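Local coordinates for protein EST1E (Clostridium proteoclasticum, PDB 2WTM) that is a promiscuous feruloyl esterase that probably hydrolyses ferulate esters through a serine nucleophile in an alpha/beta-hydrolase fold, at residues A[134-146]-A[168-182]. Residues are numbered along the deposited sequence; the frame is centred on the assembly and turned at random.
Sequences AAMIPEIARTGEL and LKGNYVRVAQTIRVE
Arg142 ties helix 137-143 to the chain leaving helix 171-176: its NH1 donates to Gln177 O (2.8 Å) and to Ile179 O, both near the guanidinium plane, though each carbonyl is met from above its own plane. A bend at chi3 (-74°) turns the guanidinium back so that one face lies over Pro138 O. The opposite face carries the guanidinium of Arg180, stacked nearly parallel with centres 3.7 Å apart; the bonds to carbonyls and a water shared by Arg142 NH2 and Glu182 OE1 probably ease the like charges. A second water bridges the carboxylates of Glu139 and Glu182. In the other direction, Gln177 NE2 gives an almost straight bond to Ala141 O (3.1 Å), entering across the carbonyl face opposite Gly144 N, while Gln177 OE1 binds Arg122 of the second subunit. Apolar contacts complete the seam: Pro138 CG abuts Val181 CG2 (3.6 Å) and Ala141 CB meets Ala176 CB. Leu146 sets CD1 obliquely against Tyr172 CE2 (3.8 Å), and Ile137 CG2 lies at the edge of that ring, whose OH bonds Gln109. Helices 137-143 and 171-176 cross at -111° within the insertion between strands 125-131 and 192-197, consistent with an alpha/beta-hydrolase lid, with Ile137 near, but not touching, the presumed Ser-His-Asp triad.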
ATOM      1  N   ALA A 134      -2.845   2.498  17.030  1.00 10.07           N
ATOM      2  CA  ALA A 134      -1.780   3.459  16.730  1.00 10.53           C
ATOM      3  C   ALA A 134      -2.151   4.300  15.525  1.00 10.39           C
ATOM      4  O   ALA A 134      -1.356   4.398  14.563  1.00 10.75           O
ATOM      5  CB  ALA A 134      -0.448   2.720  16.488  1.00  9.78           C
ATOM      6  N   ALA A 135      -3.318   4.949  15.574  1.00 11.68           N
ATOM      7  CA  ALA A 135      -3.902   5.594  14.403  1.00 11.44           C
ATOM      8  C   ALA A 135      -3.181   6.878  13.997  1.00 12.00           C
ATOM      9  O   ALA A 135      -3.408   7.399  12.885  1.00 12.57           O
ATOM     10  CB  ALA A 135      -5.332   5.915  14.672  1.00 13.31           C
ATOM     11  N   MET A 136      -2.337   7.400  14.874  1.00 11.60           N
ATOM     12  CA  MET A 136      -1.542   8.615  14.518  1.00 12.81           C
ATOM     13  C   MET A 136      -0.239   8.267  13.784  1.00 12.04           C
ATOM     14  O   MET A 136       0.492   9.196  13.385  1.00 11.09           O
ATOM     15  CB  MET A 136      -1.244   9.483  15.765  1.00 13.02           C
ATOM     16  CG  MET A 136      -2.440   9.942  16.536  1.00 19.01           C
ATOM     17  SD  MET A 136      -3.428  10.993  15.525  1.00 24.85           S
ATOM     18  CE  MET A 136      -2.256  12.304  15.254  1.00 27.05           C
ATOM     19  N   ILE A 137       0.110   6.981  13.573  1.00 10.63           N
ATOM     20  CA  ILE A 137       1.406   6.695  12.927  1.00 10.13           C
ATOM     21  C   ILE A 137       1.580   7.511  11.633  1.00 10.12           C
ATOM     22  O   ILE A 137       2.640   8.065  11.427  1.00 12.07           O
ATOM     23  CB  ILE A 137       1.642   5.178  12.759  1.00  9.94           C
ATOM     24  CG1 ILE A 137       2.130   4.617  14.116  1.00 11.60           C
ATOM     25  CG2 ILE A 137       2.644   4.924  11.638  1.00 11.56           C
ATOM     26  CD1 ILE A 137       2.253   3.143  14.136  1.00 12.89           C
ATOM     27  N   PRO A 138       0.579   7.511  10.715  1.00 10.22           N
ATOM     28  CA  PRO A 138       0.829   8.261   9.416  1.00 10.81           C
ATOM     29  C   PRO A 138       1.017   9.737   9.619  1.00 10.03           C
ATOM     30  O   PRO A 138       1.987  10.274   9.017  1.00  9.51           O
ATOM     31  CB  PRO A 138      -0.364   7.874   8.532  1.00 10.04           C
ATOM     32  CG  PRO A 138      -0.800   6.497   9.167  1.00 10.25           C
ATOM     33  CD  PRO A 138      -0.641   6.676  10.656  1.00 10.53           C
ATOM     34  N   GLU A 139       0.198  10.350  10.428  1.00 11.81           N
ATOM     35  CA  GLU A 139       0.301  11.842  10.602  1.00 12.23           C
ATOM     36  C   GLU A 139       1.663  12.148  11.250  1.00 14.02           C
ATOM     37  O   GLU A 139       2.436  13.018  10.800  1.00 12.03           O
ATOM     38  CB  GLU A 139      -0.861  12.402  11.389  1.00 14.13           C
ATOM     39  CG  GLU A 139      -0.624  13.827  11.803  1.00 16.43           C
ATOM     40  CD  GLU A 139      -1.789  14.492  12.543  1.00 21.13           C
ATOM     41  OE1 GLU A 139      -2.922  13.970  12.653  1.00 27.58           O
ATOM     42  OE2 GLU A 139      -1.516  15.589  13.064  1.00 34.57           O
ATOM     43  N   ILE A 140       2.024  11.369  12.262  1.00 12.99           N
ATOM     44  CA  ILE A 140       3.250  11.628  12.987  1.00 12.19           C
ATOM     45  C   ILE A 140       4.456  11.331  12.126  1.00 11.96           C
ATOM     46  O   ILE A 140       5.424  12.052  12.175  1.00 14.06           O
ATOM     47  CB  ILE A 140       3.237  10.917  14.328  1.00 14.39           C
ATOM     48  CG1 ILE A 140       2.112  11.428  15.227  1.00 15.49           C
ATOM     49  CG2 ILE A 140       4.563  10.963  15.037  1.00 16.12           C
ATOM     50  CD1 ILE A 140       2.073  12.920  15.380  1.00 23.79           C
ATOM     51  N   ALA A 141       4.378  10.333  11.231  1.00 11.25           N
ATOM     52  CA  ALA A 141       5.431  10.062  10.287  1.00 11.16           C
ATOM     53  C   ALA A 141       5.663  11.244   9.341  1.00 10.43           C
ATOM     54  O   ALA A 141       6.813  11.550   8.966  1.00 10.63           O
ATOM     55  CB  ALA A 141       5.153   8.792   9.507  1.00 11.34           C
ATOM     56  N   ARG A 142       4.577  11.886   8.985  1.00 11.00           N
ATOM     57  CA  ARG A 142       4.630  13.086   8.139  1.00 11.82           C
ATOM     58  C   ARG A 142       5.349  14.240   8.814  1.00 13.62           C
ATOM     59  O   ARG A 142       5.991  15.078   8.088  1.00 12.75           O
ATOM     60  CB  ARG A 142       3.237  13.503   7.630  1.00 11.24           C
ATOM     61  CG  ARG A 142       2.677  12.550   6.568  1.00 11.32           C
ATOM     62  CD  ARG A 142       1.422  13.056   5.948  1.00 11.24           C
ATOM     63  NE  ARG A 142       0.249  12.956   6.814  1.00 11.67           N
ATOM     64  CZ  ARG A 142      -0.519  11.884   6.941  1.00 10.43           C
ATOM     65  NH1 ARG A 142      -0.279  10.827   6.230  1.00  9.87           N
ATOM     66  NH2 ARG A 142      -1.611  11.941   7.735  1.00 12.97           N
ATOM     67  N   THR A 143       5.325  14.234  10.137  1.00 14.89           N
ATOM     68  CA  THR A 143       5.983  15.273  10.959  1.00 16.85           C
ATOM     69  C   THR A 143       7.408  14.935  11.327  1.00 17.50           C
ATOM     70  O   THR A 143       8.096  15.788  11.881  1.00 19.27           O
ATOM     71  CB  THR A 143       5.253  15.546  12.285  1.00 18.00           C
ATOM     72  OG1 THR A 143       5.473  14.476  13.213  1.00 25.40           O
ATOM     73  CG2 THR A 143       3.846  15.809  12.095  1.00 20.22           C
ATOM     74  N   GLY A 144       7.853  13.713  11.078  1.00 16.32           N
ATOM     75  CA  GLY A 144       9.231  13.256  11.306  1.00 17.93           C
ATOM     76  C   GLY A 144       9.406  12.498  12.601  1.00 17.95           C
ATOM     77  O   GLY A 144      10.490  12.559  13.219  1.00 20.46           O
ATOM     78  N   GLU A 145       8.408  11.729  13.050  1.00 17.57           N
ATOM     79  CA  GLU A 145       8.656  10.825  14.152  1.00 18.40           C
ATOM     80  C   GLU A 145       7.990   9.448  13.927  1.00 18.16           C
ATOM     81  O   GLU A 145       6.944   9.342  13.239  1.00 18.17           O
ATOM     82  CB  GLU A 145       8.168  11.435  15.451  1.00 17.82           C
ATOM     83  CG  GLU A 145       8.062  10.448  16.597  1.00 20.68           C
ATOM     84  CD  GLU A 145       7.564  11.042  17.926  1.00 24.70           C
ATOM     85  OE1 GLU A 145       7.641  12.289  18.064  1.00 30.80           O
ATOM     86  OE2 GLU A 145       7.054  10.234  18.772  1.00 29.71           O
ATOM     87  N   LEU A 146       8.553   8.423  14.545  1.00 17.28           N
ATOM     88  CA  LEU A 146       7.931   7.133  14.574  1.00 16.78           C
ATOM     89  C   LEU A 146       8.215   6.533  15.937  1.00 17.46           C
ATOM     90  O   LEU A 146       9.368   6.204  16.235  1.00 16.79           O
ATOM     91  CB  LEU A 146       8.475   6.189  13.475  1.00 16.48           C
ATOM     92  CG  LEU A 146       7.980   4.718  13.568  1.00 16.61           C
ATOM     93  CD1 LEU A 146       6.449   4.641  13.332  1.00 15.10           C
ATOM     94  CD2 LEU A 146       8.762   3.848  12.608  1.00 17.47           C
ATOM     95  N   LEU A 168      14.645  -1.327  11.202  1.00 11.46           N
ATOM     96  CA  LEU A 168      13.498  -1.042  10.354  1.00 10.75           C
ATOM     97  C   LEU A 168      13.958  -0.179   9.181  1.00 11.35           C
ATOM     98  O   LEU A 168      14.474   0.914   9.408  1.00 12.74           O
ATOM     99  CB  LEU A 168      12.403  -0.375  11.155  1.00 11.16           C
ATOM    100  CG  LEU A 168      11.079  -0.075  10.443  1.00 11.19           C
ATOM    101  CD1 LEU A 168      10.399  -1.469  10.132  1.00 10.41           C
ATOM    102  CD2 LEU A 168      10.188   0.822  11.261  1.00 10.21           C
ATOM    103  N   LYS A 169      13.669  -0.599   7.941  1.00 10.13           N
ATOM    104  CA  LYS A 169      13.999   0.237   6.786  1.00 11.61           C
ATOM    105  C   LYS A 169      13.119   1.456   6.704  1.00 11.47           C
ATOM    106  O   LYS A 169      11.961   1.462   7.080  1.00 10.92           O
ATOM    107  CB  LYS A 169      13.931  -0.576   5.497  1.00 11.43           C
ATOM    108  CG  LYS A 169      14.991  -1.643   5.396  1.00 14.72           C
ATOM    109  CD  LYS A 169      14.924  -2.409   4.159  1.00 16.31           C
ATOM    110  CE  LYS A 169      16.140  -3.433   4.152  1.00 16.35           C
ATOM    111  NZ  LYS A 169      15.937  -4.396   2.991  1.00 20.43           N
ATOM    112  N   GLY A 170      13.670   2.564   6.197  1.00 11.25           N
ATOM    113  CA  GLY A 170      12.874   3.807   6.125  1.00 10.10           C
ATOM    114  C   GLY A 170      11.738   3.717   5.145  1.00  9.97           C
ATOM    115  O   GLY A 170      10.818   4.537   5.210  1.00 10.66           O
ATOM    116  N   ASN A 171      11.705   2.653   4.355  1.00  9.80           N
ATOM    117  CA  ASN A 171      10.530   2.409   3.509  1.00  9.96           C
ATOM    118  C   ASN A 171       9.244   2.335   4.378  1.00 10.78           C
ATOM    119  O   ASN A 171       8.162   2.716   3.942  1.00 10.98           O
ATOM    120  CB  ASN A 171      10.646   1.055   2.769  1.00  9.98           C
ATOM    121  CG  ASN A 171      11.699   1.086   1.674  1.00 13.15           C
ATOM    122  OD1 ASN A 171      12.156   2.189   1.297  1.00 15.35           O
ATOM    123  ND2 ASN A 171      12.132  -0.079   1.196  1.00 13.53           N
ATOM    124  N   TYR A 172       9.339   1.790   5.588  1.00 10.02           N
ATOM    125  CA  TYR A 172       8.177   1.765   6.502  1.00  8.96           C
ATOM    126  C   TYR A 172       7.607   3.217   6.566  1.00  9.01           C
ATOM    127  O   TYR A 172       6.383   3.390   6.463  1.00 10.10           O
ATOM    128  CB  TYR A 172       8.565   1.243   7.906  1.00  8.73           C
ATOM    129  CG  TYR A 172       7.394   1.309   8.885  1.00  9.14           C
ATOM    130  CD1 TYR A 172       6.701   0.216   9.256  1.00  8.46           C
ATOM    131  CD2 TYR A 172       6.979   2.515   9.398  1.00  9.26           C
ATOM    132  CE1 TYR A 172       5.610   0.313  10.067  1.00  8.45           C
ATOM    133  CE2 TYR A 172       5.885   2.641  10.208  1.00 10.04           C
ATOM    134  CZ  TYR A 172       5.205   1.525  10.574  1.00  9.66           C
ATOM    135  OH  TYR A 172       4.108   1.607  11.426  1.00 10.55           O
ATOM    136  N   VAL A 173       8.473   4.199   6.804  1.00  8.16           N
ATOM    137  CA  VAL A 173       8.082   5.616   6.898  1.00  9.98           C
ATOM    138  C   VAL A 173       7.580   6.209   5.564  1.00  9.31           C
ATOM    139  O   VAL A 173       6.549   6.857   5.546  1.00  9.61           O
ATOM    140  CB  VAL A 173       9.228   6.511   7.462  1.00 10.09           C
ATOM    141  CG1 VAL A 173       8.838   7.992   7.556  1.00 12.21           C
ATOM    142  CG2 VAL A 173       9.681   5.910   8.827  1.00 11.83           C
ATOM    143  N   ARG A 174       8.290   5.905   4.473  1.00 10.14           N
ATOM    144  CA  ARG A 174       7.839   6.331   3.123  1.00  9.94           C
ATOM    145  C   ARG A 174       6.407   5.922   2.837  1.00  9.52           C
ATOM    146  O   ARG A 174       5.627   6.663   2.299  1.00 10.77           O
ATOM    147  CB  ARG A 174       8.789   5.817   2.087  1.00  9.27           C
ATOM    148  CG  ARG A 174      10.226   6.265   2.243  1.00  9.72           C
ATOM    149  CD  ARG A 174      11.119   5.873   1.156  1.00 10.88           C
ATOM    150  NE  ARG A 174      12.498   6.294   1.380  1.00 12.66           N
ATOM    151  CZ  ARG A 174      12.989   7.462   0.998  1.00 15.34           C
ATOM    152  NH1 ARG A 174      12.216   8.320   0.356  1.00 12.59           N
ATOM    153  NH2 ARG A 174      14.263   7.774   1.224  1.00 15.63           N
ATOM    154  N   VAL A 175       6.080   4.672   3.221  1.00  8.82           N
ATOM    155  CA  VAL A 175       4.738   4.147   3.051  1.00  8.97           C
ATOM    156  C   VAL A 175       3.757   4.792   4.015  1.00  8.57           C
ATOM    157  O   VAL A 175       2.666   5.208   3.664  1.00  8.50           O
ATOM    158  CB  VAL A 175       4.748   2.615   3.223  1.00  8.32           C
ATOM    159  CG1 VAL A 175       3.359   2.077   3.370  1.00 10.01           C
ATOM    160  CG2 VAL A 175       5.496   1.950   2.068  1.00  7.63           C
ATOM    161  N   ALA A 176       4.108   4.849   5.280  1.00  7.93           N
ATOM    162  CA  ALA A 176       3.210   5.366   6.301  1.00  8.60           C
ATOM    163  C   ALA A 176       2.763   6.789   5.995  1.00  9.04           C
ATOM    164  O   ALA A 176       1.611   7.188   6.236  1.00  9.82           O
ATOM    165  CB  ALA A 176       3.847   5.324   7.685  1.00  9.70           C
ATOM    166  N   GLN A 177       3.712   7.577   5.554  1.00 10.14           N
ATOM    167  CA  GLN A 177       3.401   8.948   5.267  1.00  9.62           C
ATOM    168  C   GLN A 177       2.254   9.128   4.242  1.00 10.49           C
ATOM    169  O   GLN A 177       1.603  10.203   4.202  1.00 10.56           O
ATOM    170  CB  GLN A 177       4.663   9.646   4.737  1.00 10.68           C
ATOM    171  CG  GLN A 177       5.736   9.980   5.768  1.00  9.11           C
ATOM    172  CD  GLN A 177       6.862  10.780   5.147  1.00 11.52           C
ATOM    173  OE1 GLN A 177       7.055  10.772   3.948  1.00 15.18           O
ATOM    174  NE2 GLN A 177       7.669  11.429   6.011  1.00 12.85           N
ATOM    175  N   THR A 178       2.036   8.105   3.388  1.00  9.14           N
ATOM    176  CA  THR A 178       1.043   8.249   2.300  1.00  8.82           C
ATOM    177  C   THR A 178      -0.386   8.094   2.795  1.00  9.90           C
ATOM    178  O   THR A 178      -1.355   8.376   2.098  1.00 12.13           O
ATOM    179  CB  THR A 178       1.288   7.301   1.210  1.00  9.84           C
ATOM    180  OG1 THR A 178       0.867   5.968   1.574  1.00 10.55           O
ATOM    181  CG2 THR A 178       2.733   7.379   0.696  1.00 11.82           C
ATOM    182  N   ILE A 179      -0.543   7.533   3.959  1.00  9.00           N
ATOM    183  CA  ILE A 179      -1.859   7.042   4.420  1.00  9.58           C
ATOM    184  C   ILE A 179      -2.627   8.130   5.097  1.00  9.78           C
ATOM    185  O   ILE A 179      -2.217   8.698   6.109  1.00 10.44           O
ATOM    186  CB  ILE A 179      -1.702   5.838   5.344  1.00  9.15           C
ATOM    187  CG1 ILE A 179      -1.130   4.671   4.580  1.00 10.64           C
ATOM    188  CG2 ILE A 179      -3.052   5.338   5.926  1.00 10.22           C
ATOM    189  CD1 ILE A 179      -0.665   3.533   5.370  1.00 10.80           C
ATOM    190  N   ARG A 180      -3.824   8.415   4.552  1.00 11.53           N
ATOM    191  CA  ARG A 180      -4.746   9.392   5.165  1.00  9.95           C
ATOM    192  C   ARG A 180      -5.810   8.678   6.017  1.00  9.28           C
ATOM    193  O   ARG A 180      -6.838   8.313   5.516  1.00  9.22           O
ATOM    194  CB  ARG A 180      -5.411  10.188   4.062  1.00 12.88           C
ATOM    195  CG  ARG A 180      -4.433  10.738   3.015  1.00 18.28           C
ATOM    196  CD  ARG A 180      -3.255  11.468   3.547  1.00 30.15           C
ATOM    197  NE  ARG A 180      -3.658  12.539   4.443  1.00 32.60           N
ATOM    198  CZ  ARG A 180      -2.933  13.615   4.692  1.00 35.24           C
ATOM    199  NH1 ARG A 180      -1.775  13.835   4.068  1.00 33.90           N
ATOM    200  NH2 ARG A 180      -3.405  14.501   5.560  1.00 36.11           N
ATOM    201  N   VAL A 181      -5.475   8.434   7.279  1.00 10.11           N
ATOM    202  CA  VAL A 181      -6.353   7.639   8.166  1.00  9.92           C
ATOM    203  C   VAL A 181      -7.781   8.121   8.177  1.00 10.79           C
ATOM    204  O   VAL A 181      -8.723   7.353   8.165  1.00 10.98           O
ATOM    205  CB  VAL A 181      -5.749   7.534   9.609  1.00 10.46           C
ATOM    206  CG1 VAL A 181      -6.630   6.727  10.506  1.00 11.35           C
ATOM    207  CG2 VAL A 181      -4.371   6.895   9.539  1.00 11.91           C
ATOM    208  N   GLU A 182      -7.913   9.442   8.204  1.00 11.38           N
ATOM    209  CA  GLU A 182      -9.235  10.046   8.299  1.00 13.37           C
ATOM    210  C   GLU A 182     -10.175   9.644   7.181  1.00 12.62           C
ATOM    211  O   GLU A 182     -11.415   9.547   7.398  1.00 12.61           O
ATOM    212  CB  GLU A 182      -9.066  11.567   8.342  1.00 13.38           C
ATOM    213  CG  GLU A 182      -8.484  12.162   9.599  1.00 15.75           C
ATOM    214  CD  GLU A 182      -6.946  12.006   9.767  1.00 17.72           C
ATOM    215  OE1 GLU A 182      -6.217  11.632   8.772  1.00 14.78           O
ATOM    216  OE2 GLU A 182      -6.469  12.288  10.909  1.00 21.70           O
TER
HETATM  217  O   HOH W   1      -4.027  11.730  11.955  1.00 19.90           O
HETATM  218  O   HOH W   2      -3.756  10.277   8.741  1.00 12.54           O